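Long-range contact in putative silent information regulator 2,Putative silent information regulator 2 (PDB 5OL0), which probably removes acetyl groups from lysine side chains of proteins, consuming NAD and releasing nicotinamide and 2''-O-acetyl-ADP-ribose: residues 32-44 against 208-220. Sequence-based numbering, arbitrary orientation.
Sequences NVRRILVLVGAGA and APIAELVIIIGTS
Strands 36-40 and 213-217 run parallel, their axes approaching to 4.7 Å at an angle of 16°, joined by a ladder of backbone bonds from L37 N to L213 O through to G41 N to I217 O. Just before the strands, E212 and R35 cross at about a right angle. E212 OE1 accepts hydrogen bonds from two backbone N-H groups, R34 N (2.8 Å) nearly along its C-O axis and R35 N (3.0 Å) from above the carboxylate plane. E212 OE2 sits over one face of the R35 guanidinium, 3.1 Å from NH1, a pairing of charges without a directed N-H. R35 bends at chi3 (-52°), bringing NE to 2.8 Å from I210 O, and NE and NH2 both hydrogen-bond that oxygen side-on, in the guanidinium plane. Farther along, L37 CD2 packs between A208 CB and V214 CG2, and L39 CD1 lies alongside I216 CG1 (4.1 Å); on the other face, I36 CG2 meets I215 CD1. Past the strand ends, G43 N bonds G218 O (2.9 Å) on a lone pair, and the close backbones at G41, G43 and G218 leave no room for side chains. These are central neighbouring strands of the sirtuin Rossmann-like sheet; the C-terminal end of strand 213-217 leads into G218, T219 and S220, which probably bind NAD.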
# COMPACT_ATOMS: atom_id res chain seq x y z
N ASN A 32 22.03 -2.82 14.04
CA ASN A 32 22.17 -3.50 12.76
C ASN A 32 20.85 -4.20 12.31
O ASN A 32 20.82 -5.41 12.05
CB ASN A 32 23.31 -4.54 12.81
CG ASN A 32 23.67 -5.05 11.45
OD1 ASN A 32 23.58 -4.34 10.43
ND2 ASN A 32 24.07 -6.32 11.40
N VAL A 33 19.80 -3.42 12.19
CA VAL A 33 18.49 -3.97 11.83
C VAL A 33 18.47 -4.28 10.37
O VAL A 33 18.69 -3.41 9.57
CB VAL A 33 17.36 -2.97 12.16
CG1 VAL A 33 16.03 -3.48 11.60
CG2 VAL A 33 17.24 -2.86 13.68
N ARG A 34 18.20 -5.54 10.06
CA ARG A 34 18.17 -6.07 8.71
C ARG A 34 16.83 -6.64 8.25
O ARG A 34 16.69 -6.99 7.07
CB ARG A 34 19.14 -7.30 8.61
CG ARG A 34 20.61 -7.04 8.82
CD ARG A 34 21.18 -6.28 7.65
NE ARG A 34 22.43 -5.61 7.99
CZ ARG A 34 23.07 -4.75 7.20
NH1 ARG A 34 22.62 -4.45 5.97
NH2 ARG A 34 24.20 -4.18 7.62
N ARG A 35 15.89 -6.83 9.15
CA ARG A 35 14.64 -7.42 8.81
C ARG A 35 13.49 -6.36 9.02
O ARG A 35 12.72 -6.44 10.00
CB ARG A 35 14.44 -8.70 9.63
CG ARG A 35 15.60 -9.70 9.36
CD ARG A 35 15.23 -11.09 9.67
NE ARG A 35 14.69 -11.19 11.03
CZ ARG A 35 15.39 -11.52 12.12
NH1 ARG A 35 16.70 -11.77 12.06
NH2 ARG A 35 14.75 -11.61 13.29
N ILE A 36 13.46 -5.35 8.14
CA ILE A 36 12.48 -4.26 8.25
C ILE A 36 11.28 -4.64 7.36
O ILE A 36 11.43 -4.85 6.17
CB ILE A 36 12.99 -2.88 7.83
CG1 ILE A 36 14.23 -2.51 8.65
CG2 ILE A 36 11.89 -1.82 7.97
CD1 ILE A 36 14.96 -1.23 8.23
N LEU A 37 10.10 -4.72 7.98
CA LEU A 37 8.86 -4.91 7.25
C LEU A 37 8.25 -3.53 7.00
O LEU A 37 8.03 -2.78 7.93
CB LEU A 37 7.92 -5.77 8.07
CG LEU A 37 6.51 -5.97 7.51
CD1 LEU A 37 6.56 -6.86 6.29
CD2 LEU A 37 5.66 -6.60 8.57
N VAL A 38 8.03 -3.21 5.74
CA VAL A 38 7.45 -1.93 5.41
C VAL A 38 6.09 -2.22 4.87
O VAL A 38 5.92 -3.04 3.96
CB VAL A 38 8.28 -1.17 4.34
CG1 VAL A 38 7.68 0.24 4.05
CG2 VAL A 38 9.70 -1.02 4.81
N LEU A 39 5.11 -1.55 5.44
CA LEU A 39 3.73 -1.53 4.96
C LEU A 39 3.34 -0.18 4.40
O LEU A 39 3.62 0.87 5.02
CB LEU A 39 2.77 -1.82 6.12
CG LEU A 39 3.13 -3.00 6.99
CD1 LEU A 39 2.05 -3.26 8.03
CD2 LEU A 39 3.34 -4.27 6.17
N VAL A 40 2.61 -0.19 3.29
CA VAL A 40 2.36 0.99 2.54
C VAL A 40 0.89 1.12 2.24
O VAL A 40 0.29 0.15 1.84
CB VAL A 40 3.14 0.96 1.20
CG1 VAL A 40 3.00 2.30 0.50
CG2 VAL A 40 4.61 0.69 1.41
N GLY A 41 0.31 2.31 2.41
CA GLY A 41 -1.08 2.57 2.00
C GLY A 41 -1.25 3.88 1.24
O GLY A 41 -0.28 4.49 0.85
N ALA A 42 -2.50 4.36 1.14
CA ALA A 42 -2.89 5.44 0.23
C ALA A 42 -2.15 6.76 0.56
O ALA A 42 -1.83 7.53 -0.35
CB ALA A 42 -4.38 5.67 0.28
N GLY A 43 -1.86 6.98 1.83
CA GLY A 43 -1.11 8.18 2.25
C GLY A 43 0.25 8.38 1.58
O GLY A 43 0.63 9.51 1.37
N ALA A 44 0.94 7.28 1.22
CA ALA A 44 2.25 7.27 0.56
C ALA A 44 2.24 7.77 -0.86
O ALA A 44 3.27 8.14 -1.41
CB ALA A 44 2.81 5.85 0.55
N ALA A 208 6.17 -11.46 8.86
CA ALA A 208 5.86 -10.55 10.02
C ALA A 208 6.26 -11.14 11.36
O ALA A 208 6.73 -10.42 12.27
CB ALA A 208 4.37 -10.18 9.99
N PRO A 209 6.16 -12.47 11.51
CA PRO A 209 6.61 -13.00 12.80
C PRO A 209 8.12 -12.86 13.11
O PRO A 209 8.50 -12.88 14.27
CB PRO A 209 6.16 -14.47 12.74
CG PRO A 209 4.88 -14.37 11.97
CD PRO A 209 5.27 -13.42 10.83
N ILE A 210 8.94 -12.63 12.09
CA ILE A 210 10.38 -12.47 12.27
C ILE A 210 10.84 -11.05 12.01
O ILE A 210 12.04 -10.82 11.99
CB ILE A 210 11.21 -13.46 11.37
CG1 ILE A 210 10.92 -13.29 9.87
CG2 ILE A 210 10.88 -14.88 11.79
CD1 ILE A 210 11.99 -13.89 8.97
N ALA A 211 9.92 -10.08 11.84
CA ALA A 211 10.37 -8.67 11.68
C ALA A 211 11.14 -8.18 12.91
O ALA A 211 10.82 -8.54 14.03
CB ALA A 211 9.21 -7.74 11.42
N GLU A 212 12.12 -7.32 12.68
CA GLU A 212 12.85 -6.60 13.75
C GLU A 212 12.34 -5.16 13.92
O GLU A 212 12.71 -4.48 14.85
CB GLU A 212 14.35 -6.52 13.39
CG GLU A 212 15.09 -7.83 13.53
CD GLU A 212 16.48 -7.91 12.82
OE1 GLU A 212 16.88 -7.10 11.94
OE2 GLU A 212 17.17 -8.88 13.15
N LEU A 213 11.52 -4.71 12.96
CA LEU A 213 11.05 -3.34 12.87
C LEU A 213 9.98 -3.31 11.80
O LEU A 213 10.11 -3.96 10.72
CB LEU A 213 12.18 -2.39 12.52
CG LEU A 213 11.76 -0.94 12.27
CD1 LEU A 213 11.20 -0.27 13.51
CD2 LEU A 213 12.92 -0.18 11.67
N VAL A 214 8.92 -2.55 12.08
CA VAL A 214 7.86 -2.37 11.14
C VAL A 214 7.63 -0.86 11.00
O VAL A 214 7.68 -0.12 11.98
CB VAL A 214 6.62 -3.21 11.47
CG1 VAL A 214 6.09 -2.93 12.81
CG2 VAL A 214 5.53 -2.99 10.44
N ILE A 215 7.55 -0.40 9.75
CA ILE A 215 7.35 0.99 9.43
C ILE A 215 6.14 0.95 8.54
O ILE A 215 6.11 0.23 7.52
CB ILE A 215 8.53 1.59 8.61
CG1 ILE A 215 9.85 1.45 9.38
CG2 ILE A 215 8.25 3.05 8.26
CD1 ILE A 215 11.07 2.00 8.61
N ILE A 216 5.12 1.71 8.95
CA ILE A 216 3.78 1.58 8.42
C ILE A 216 3.43 2.95 7.90
O ILE A 216 3.26 3.89 8.69
CB ILE A 216 2.81 1.21 9.57
CG1 ILE A 216 3.26 -0.07 10.23
CG2 ILE A 216 1.32 1.18 9.11
CD1 ILE A 216 2.56 -0.38 11.57
N ILE A 217 3.39 3.10 6.57
CA ILE A 217 3.32 4.43 5.97
C ILE A 217 2.02 4.65 5.24
O ILE A 217 1.79 4.11 4.11
CB ILE A 217 4.46 4.69 5.00
CG1 ILE A 217 5.79 4.25 5.65
CG2 ILE A 217 4.38 6.16 4.53
CD1 ILE A 217 7.03 4.40 4.81
N GLY A 218 1.18 5.50 5.85
CA GLY A 218 0.01 5.99 5.15
C GLY A 218 -1.10 4.98 4.99
O GLY A 218 -1.90 5.09 4.07
N THR A 219 -1.15 3.99 5.87
CA THR A 219 -2.15 2.94 5.76
C THR A 219 -3.34 3.14 6.69
O THR A 219 -3.21 3.74 7.75
CB THR A 219 -1.59 1.56 6.12
OG1 THR A 219 -2.67 0.64 5.95
CG2 THR A 219 -1.27 1.46 7.61
N SER A 220 -4.44 2.45 6.41
CA SER A 220 -5.64 2.64 7.23
C SER A 220 -5.81 1.75 8.49
O SER A 220 -6.40 2.20 9.51
CB SER A 220 -6.91 2.54 6.33
OG SER A 220 -7.09 1.26 5.75